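Local coordinates for putative lipoprotein (Pseudomonas protegens, PDB 4KT3), which is an immunity protein that binds a type VI secretion peptidoglycan glycoside hydrolase effector and probably protects its producer from that enzyme, at residues Leu39-Leu50 against Tyr63-Asp71. Residues are numbered along the deposited sequence; the frame is centred on the assembly and turned at random.
Sequences LQRPGVFIDGDL and YDFSLGYND
Strand V44-D47 runs antiparallel to S66-Y69 of the neighbouring strand, the short axes 4.6 Å apart at 167°, with F45 facing G68 and D47 facing S66 as hydrogen-bonded pairs. F45 N gives to G68 O at 2.9 Å, and S66 N gives to D47 O at 2.9 Å. N70 N to G43 O carries the pairing one step beyond V44, next to the type II turn R41-V44.

One face of the F45 ring sits over G68. Its chi1 of 61° sets CG between the backbone N and the carbonyl carbon, which brings the ring over G68 of the neighbouring strand. G68 CA sits 3.8 Å from the ring centroid, a CH-pi contact over the face. S66 OG lies at the ring edge. D47 shares this face: its CB is 3.3 Å from S66 OG, and a water joins OD2 to that hydroxyl. D47 OD1 turns back to accept from D49 N, an Asx turn just where strand 44-47 ends.

The other face is apolar. L67 CD1 is met by L39 CD2 at 3.7 Å, V44 CG1 and I46 CG1. I46 CG2 reaches F65 CD1 at 4.0 Å, and F65 CD1 also touches G48 CA. V44 CG2 lies against Y69 CD1, while P42 O meets the Y69 ring in its plane.

Strand 44-47 is an edge strand of the chain's antiparallel sheet, and strand 62-69 pairs on its far side with strand 78-86. Helix 21-34 packs on I46 and F65. S66, on the F45 face, and N70 both meet the effector chain. N70 OD1 is hydrogen-bonded to H88 of the effector chain and to T77 of its own chain.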
ATOM      1  N   LEU B  39      -8.138 -12.561   7.441  1.00 43.99           N
ATOM      2  CA  LEU B  39      -8.506 -12.489   6.019  1.00 41.57           C
ATOM      3  C   LEU B  39      -9.966 -12.818   5.704  1.00 44.19           C
ATOM      4  O   LEU B  39     -10.467 -12.446   4.638  1.00 41.74           O
ATOM      5  CB  LEU B  39      -7.606 -13.404   5.180  1.00 39.53           C
ATOM      6  CG  LEU B  39      -6.112 -13.116   5.266  1.00 40.48           C
ATOM      7  CD1 LEU B  39      -5.362 -13.941   4.227  1.00 46.28           C
ATOM      8  CD2 LEU B  39      -5.848 -11.629   5.084  1.00 41.77           C
ATOM      9  N   GLN B  40     -10.632 -13.522   6.616  1.00 48.59           N
ATOM     10  CA  GLN B  40     -12.022 -13.926   6.418  1.00 51.54           C
ATOM     11  C   GLN B  40     -12.948 -13.172   7.372  1.00 51.48           C
ATOM     12  O   GLN B  40     -13.557 -13.765   8.264  1.00 58.37           O
ATOM     13  CB  GLN B  40     -12.180 -15.439   6.626  1.00 49.16           C
ATOM     14  N   ARG B  41     -13.033 -11.859   7.179  1.00 48.02           N
ATOM     15  CA  ARG B  41     -13.965 -11.008   7.909  1.00 47.89           C
ATOM     16  C   ARG B  41     -14.564 -10.054   6.877  1.00 43.95           C
ATOM     17  O   ARG B  41     -13.859  -9.595   5.977  1.00 42.53           O
ATOM     18  CB  ARG B  41     -13.244 -10.230   9.014  1.00 44.74           C
ATOM     19  N   PRO B  42     -15.870  -9.766   6.978  1.00 43.74           N
ATOM     20  CA  PRO B  42     -16.478  -8.959   5.912  1.00 40.10           C
ATOM     21  C   PRO B  42     -15.805  -7.599   5.716  1.00 38.43           C
ATOM     22  O   PRO B  42     -15.438  -6.929   6.678  1.00 41.24           O
ATOM     23  CB  PRO B  42     -17.934  -8.806   6.375  1.00 42.63           C
ATOM     24  CG  PRO B  42     -18.167 -10.003   7.241  1.00 44.99           C
ATOM     25  CD  PRO B  42     -16.868 -10.208   7.966  1.00 42.58           C
ATOM     26  N   GLY B  43     -15.639  -7.213   4.456  1.00 31.31           N
ATOM     27  CA  GLY B  43     -15.010  -5.946   4.118  1.00 28.45           C
ATOM     28  C   GLY B  43     -13.518  -6.038   3.872  1.00 25.69           C
ATOM     29  O   GLY B  43     -12.934  -5.108   3.332  1.00 26.58           O
ATOM     30  N   VAL B  44     -12.903  -7.155   4.254  1.00 23.70           N
ATOM     31  CA  VAL B  44     -11.468  -7.337   4.066  1.00 24.77           C
ATOM     32  C   VAL B  44     -11.163  -7.888   2.674  1.00 22.82           C
ATOM     33  O   VAL B  44     -11.894  -8.733   2.156  1.00 27.17           O
ATOM     34  CB  VAL B  44     -10.884  -8.287   5.122  1.00 24.73           C
ATOM     35  CG1 VAL B  44      -9.411  -8.531   4.866  1.00 27.32           C
ATOM     36  CG2 VAL B  44     -11.098  -7.725   6.523  1.00 26.02           C
ATOM     37  N   PHE B  45     -10.082  -7.414   2.071  1.00 20.01           N
ATOM     38  CA  PHE B  45      -9.700  -7.883   0.741  1.00 18.78           C
ATOM     39  C   PHE B  45      -8.194  -7.882   0.553  1.00 17.47           C
ATOM     40  O   PHE B  45      -7.480  -7.125   1.192  1.00 20.71           O
ATOM     41  CB  PHE B  45     -10.292  -6.965  -0.320  1.00 21.97           C
ATOM     42  CG  PHE B  45      -9.818  -5.547  -0.208  1.00 22.33           C
ATOM     43  CD1 PHE B  45      -8.594  -5.175  -0.734  1.00 24.30           C
ATOM     44  CD2 PHE B  45     -10.581  -4.597   0.446  1.00 22.51           C
ATOM     45  CE1 PHE B  45      -8.139  -3.886  -0.630  1.00 26.81           C
ATOM     46  CE2 PHE B  45     -10.139  -3.297   0.557  1.00 23.54           C
ATOM     47  CZ  PHE B  45      -8.912  -2.934   0.023  1.00 24.34           C
ATOM     48  N   ILE B  46      -7.730  -8.748  -0.338  1.00 16.33           N
ATOM     49  CA  ILE B  46      -6.393  -8.656  -0.883  1.00 18.02           C
ATOM     50  C   ILE B  46      -6.537  -8.252  -2.339  1.00 18.62           C
ATOM     51  O   ILE B  46      -7.298  -8.867  -3.081  1.00 21.36           O
ATOM     52  CB  ILE B  46      -5.647  -9.999  -0.786  1.00 21.51           C
ATOM     53  CG1 ILE B  46      -5.356 -10.329   0.678  1.00 20.09           C
ATOM     54  CG2 ILE B  46      -4.342  -9.961  -1.586  1.00 22.24           C
ATOM     55  CD1 ILE B  46      -4.744 -11.692   0.887  1.00 26.09           C
ATOM     56  N   ASP B  47      -5.790  -7.227  -2.741  1.00 16.74           N
ATOM     57  CA  ASP B  47      -5.852  -6.704  -4.098  1.00 16.61           C
ATOM     58  C   ASP B  47      -4.488  -6.830  -4.771  1.00 13.37           C
ATOM     59  O   ASP B  47      -3.509  -6.224  -4.318  1.00 15.18           O
ATOM     60  CB  ASP B  47      -6.248  -5.235  -4.035  1.00 17.11           C
ATOM     61  CG  ASP B  47      -6.579  -4.643  -5.385  1.00 25.48           C
ATOM     62  OD1 ASP B  47      -6.343  -5.284  -6.423  1.00 22.60           O
ATOM     63  OD2 ASP B  47      -7.078  -3.501  -5.396  1.00 33.23           O
ATOM     64  N   GLY B  48      -4.423  -7.589  -5.861  1.00 14.32           N
ATOM     65  CA  GLY B  48      -3.180  -7.739  -6.600  1.00 14.98           C
ATOM     66  C   GLY B  48      -3.124  -6.913  -7.874  1.00 14.61           C
ATOM     67  O   GLY B  48      -2.160  -7.014  -8.631  1.00 15.50           O
ATOM     68  N   ASP B  49      -4.134  -6.077  -8.111  1.00 12.96           N
ATOM     69  CA  ASP B  49      -4.149  -5.227  -9.302  1.00 14.66           C
ATOM     70  C   ASP B  49      -3.405  -3.922  -9.016  1.00 12.78           C
ATOM     71  O   ASP B  49      -3.998  -2.828  -8.951  1.00 15.46           O
ATOM     72  CB  ASP B  49      -5.585  -4.959  -9.757  1.00 16.62           C
ATOM     73  CG  ASP B  49      -5.655  -4.210 -11.076  1.00 23.38           C
ATOM     74  OD1 ASP B  49      -4.621  -4.116 -11.767  1.00 23.72           O
ATOM     75  OD2 ASP B  49      -6.755  -3.724 -11.428  1.00 26.60           O
ATOM     76  N   LEU B  50      -2.102  -4.072  -8.805  1.00 12.37           N
ATOM     77  CA  LEU B  50      -1.207  -2.957  -8.568  1.00 12.89           C
ATOM     78  C   LEU B  50      -0.235  -2.897  -9.745  1.00 13.33           C
ATOM     79  O   LEU B  50       0.450  -3.880 -10.042  1.00 14.22           O
ATOM     80  CB  LEU B  50      -0.454  -3.158  -7.260  1.00 14.00           C
ATOM     81  CG  LEU B  50      -1.302  -3.299  -5.999  1.00 14.43           C
ATOM     82  CD1 LEU B  50      -0.403  -3.305  -4.764  1.00 13.68           C
ATOM     83  CD2 LEU B  50      -2.338  -2.211  -5.893  1.00 17.41           C
ATOM     84  N   TYR B  63       5.431  -9.706  -7.416  1.00 12.72           N
ATOM     85  CA  TYR B  63       4.073  -9.206  -7.577  1.00 12.08           C
ATOM     86  C   TYR B  63       3.685  -8.500  -6.280  1.00 11.93           C
ATOM     87  O   TYR B  63       3.975  -9.003  -5.194  1.00 12.96           O
ATOM     88  CB  TYR B  63       3.114 -10.352  -7.846  1.00 13.85           C
ATOM     89  CG  TYR B  63       3.222 -10.905  -9.239  1.00 16.23           C
ATOM     90  CD1 TYR B  63       2.877 -10.132 -10.337  1.00 18.05           C
ATOM     91  CD2 TYR B  63       3.657 -12.203  -9.458  1.00 19.47           C
ATOM     92  CE1 TYR B  63       2.971 -10.633 -11.618  1.00 20.31           C
ATOM     93  CE2 TYR B  63       3.751 -12.714 -10.726  1.00 20.44           C
ATOM     94  CZ  TYR B  63       3.414 -11.926 -11.805  1.00 21.28           C
ATOM     95  OH  TYR B  63       3.502 -12.446 -13.073  1.00 28.38           O
ATOM     96  N   ASP B  64       3.038  -7.343  -6.390  1.00 12.17           N
ATOM     97  CA  ASP B  64       2.631  -6.578  -5.211  1.00  9.97           C
ATOM     98  C   ASP B  64       1.147  -6.782  -4.891  1.00  9.71           C
ATOM     99  O   ASP B  64       0.314  -6.967  -5.797  1.00 12.00           O
ATOM    100  CB  ASP B  64       2.873  -5.081  -5.418  1.00 11.09           C
ATOM    101  CG  ASP B  64       4.342  -4.702  -5.470  1.00 12.15           C
ATOM    102  OD1 ASP B  64       5.230  -5.579  -5.392  1.00 12.59           O
ATOM    103  OD2 ASP B  64       4.597  -3.488  -5.626  1.00 12.25           O
ATOM    104  N   PHE B  65       0.816  -6.713  -3.601  1.00 11.63           N
ATOM    105  CA  PHE B  65      -0.547  -6.922  -3.128  1.00 12.97           C
ATOM    106  C   PHE B  65      -0.844  -5.972  -1.989  1.00 13.92           C
ATOM    107  O   PHE B  65       0.011  -5.728  -1.136  1.00 13.44           O
ATOM    108  CB  PHE B  65      -0.734  -8.353  -2.602  1.00 13.85           C
ATOM    109  CG  PHE B  65      -0.477  -9.400  -3.624  1.00 12.78           C
ATOM    110  CD1 PHE B  65      -1.505  -9.855  -4.438  1.00 15.20           C
ATOM    111  CD2 PHE B  65       0.801  -9.926  -3.792  1.00 13.82           C
ATOM    112  CE1 PHE B  65      -1.268 -10.816  -5.396  1.00 13.06           C
ATOM    113  CE2 PHE B  65       1.036 -10.889  -4.750  1.00 17.11           C
ATOM    114  CZ  PHE B  65       0.000 -11.340  -5.546  1.00 15.07           C
ATOM    115  N   SER B  66      -2.056  -5.431  -1.972  1.00 12.86           N
ATOM    116  CA  SER B  66      -2.490  -4.643  -0.829  1.00 11.35           C
ATOM    117  C   SER B  66      -3.504  -5.435  -0.019  1.00 14.70           C
ATOM    118  O   SER B  66      -4.270  -6.230  -0.567  1.00 16.62           O
ATOM    119  CB  SER B  66      -3.098  -3.319  -1.281  1.00 18.29           C
ATOM    120  OG  SER B  66      -4.328  -3.521  -1.931  1.00 18.38           O
ATOM    121  N   LEU B  67      -3.485  -5.220   1.294  1.00 13.51           N
ATOM    122  CA  LEU B  67      -4.440  -5.815   2.209  1.00 14.33           C
ATOM    123  C   LEU B  67      -5.232  -4.673   2.822  1.00 13.29           C
ATOM    124  O   LEU B  67      -4.666  -3.746   3.403  1.00 14.85           O
ATOM    125  CB  LEU B  67      -3.711  -6.585   3.293  1.00 15.96           C
ATOM    126  CG  LEU B  67      -4.576  -7.154   4.419  1.00 19.52           C
ATOM    127  CD1 LEU B  67      -5.566  -8.184   3.890  1.00 22.19           C
ATOM    128  CD2 LEU B  67      -3.678  -7.751   5.488  1.00 22.31           C
ATOM    129  N   GLY B  68      -6.544  -4.721   2.674  1.00 18.56           N
ATOM    130  CA  GLY B  68      -7.360  -3.600   3.084  1.00 23.65           C
ATOM    131  C   GLY B  68      -8.715  -3.983   3.622  1.00 17.41           C
ATOM    132  O   GLY B  68      -9.091  -5.151   3.624  1.00 18.07           O
ATOM    133  N   TYR B  69      -9.455  -2.959   4.032  1.00 18.53           N
ATOM    134  CA  TYR B  69     -10.666  -3.127   4.787  1.00 18.78           C
ATOM    135  C   TYR B  69     -11.594  -1.942   4.558  1.00 15.85           C
ATOM    136  O   TYR B  69     -11.196  -0.801   4.776  1.00 16.43           O
ATOM    137  CB  TYR B  69     -10.283  -3.212   6.263  1.00 25.55           C
ATOM    138  CG  TYR B  69     -11.447  -3.238   7.210  1.00 27.05           C
ATOM    139  CD1 TYR B  69     -12.439  -4.187   7.069  1.00 33.22           C
ATOM    140  CD2 TYR B  69     -11.541  -2.326   8.258  1.00 28.08           C
ATOM    141  CE1 TYR B  69     -13.504  -4.240   7.927  1.00 30.53           C
ATOM    142  CE2 TYR B  69     -12.612  -2.365   9.133  1.00 26.63           C
ATOM    143  CZ  TYR B  69     -13.598  -3.331   8.958  1.00 27.59           C
ATOM    144  OH  TYR B  69     -14.687  -3.420   9.804  1.00 34.36           O
ATOM    145  N   ASN B  70     -12.835  -2.213   4.145  1.00 16.51           N
ATOM    146  CA  ASN B  70     -13.853  -1.160   4.046  1.00 15.38           C
ATOM    147  C   ASN B  70     -14.925  -1.350   5.113  1.00 16.08           C
ATOM    148  O   ASN B  70     -15.616  -2.385   5.163  1.00 19.78           O
ATOM    149  CB  ASN B  70     -14.501  -1.116   2.657  1.00 18.89           C
ATOM    150  CG  ASN B  70     -13.593  -0.522   1.598  1.00 17.75           C
ATOM    151  OD1 ASN B  70     -13.223   0.657   1.664  1.00 16.00           O
ATOM    152  ND2 ASN B  70     -13.232  -1.333   0.607  1.00 23.15           N
ATOM    153  N   ASP B  71     -15.066  -0.334   5.954  1.00 17.57           N
ATOM    154  CA  ASP B  71     -16.029  -0.301   7.043  1.00 20.20           C
ATOM    155  C   ASP B  71     -17.011   0.822   6.719  1.00 19.73           C
ATOM    156  O   ASP B  71     -16.590   1.930   6.406  1.00 20.81           O
ATOM    157  CB  ASP B  71     -15.279   0.013   8.337  1.00 19.70           C
ATOM    158  CG  ASP B  71     -16.151  -0.074   9.572  1.00 28.36           C
ATOM    159  OD1 ASP B  71     -17.388   0.100   9.473  1.00 22.42           O
ATOM    160  OD2 ASP B  71     -15.576  -0.302  10.659  1.00 35.74           O
TER
HETATM  161  O   HOH W   1     -14.162  -4.006   0.639  1.00 26.16           O
HETATM  162  O   HOH W   2      -5.492  -1.644  -3.299  1.00 22.74           O
HETATM  163  O   HOH W   3       0.102  -8.365  -8.169  1.00 16.70           O
HETATM  164  O   HOH W   4       1.811  -6.342  -8.959  1.00 17.90           O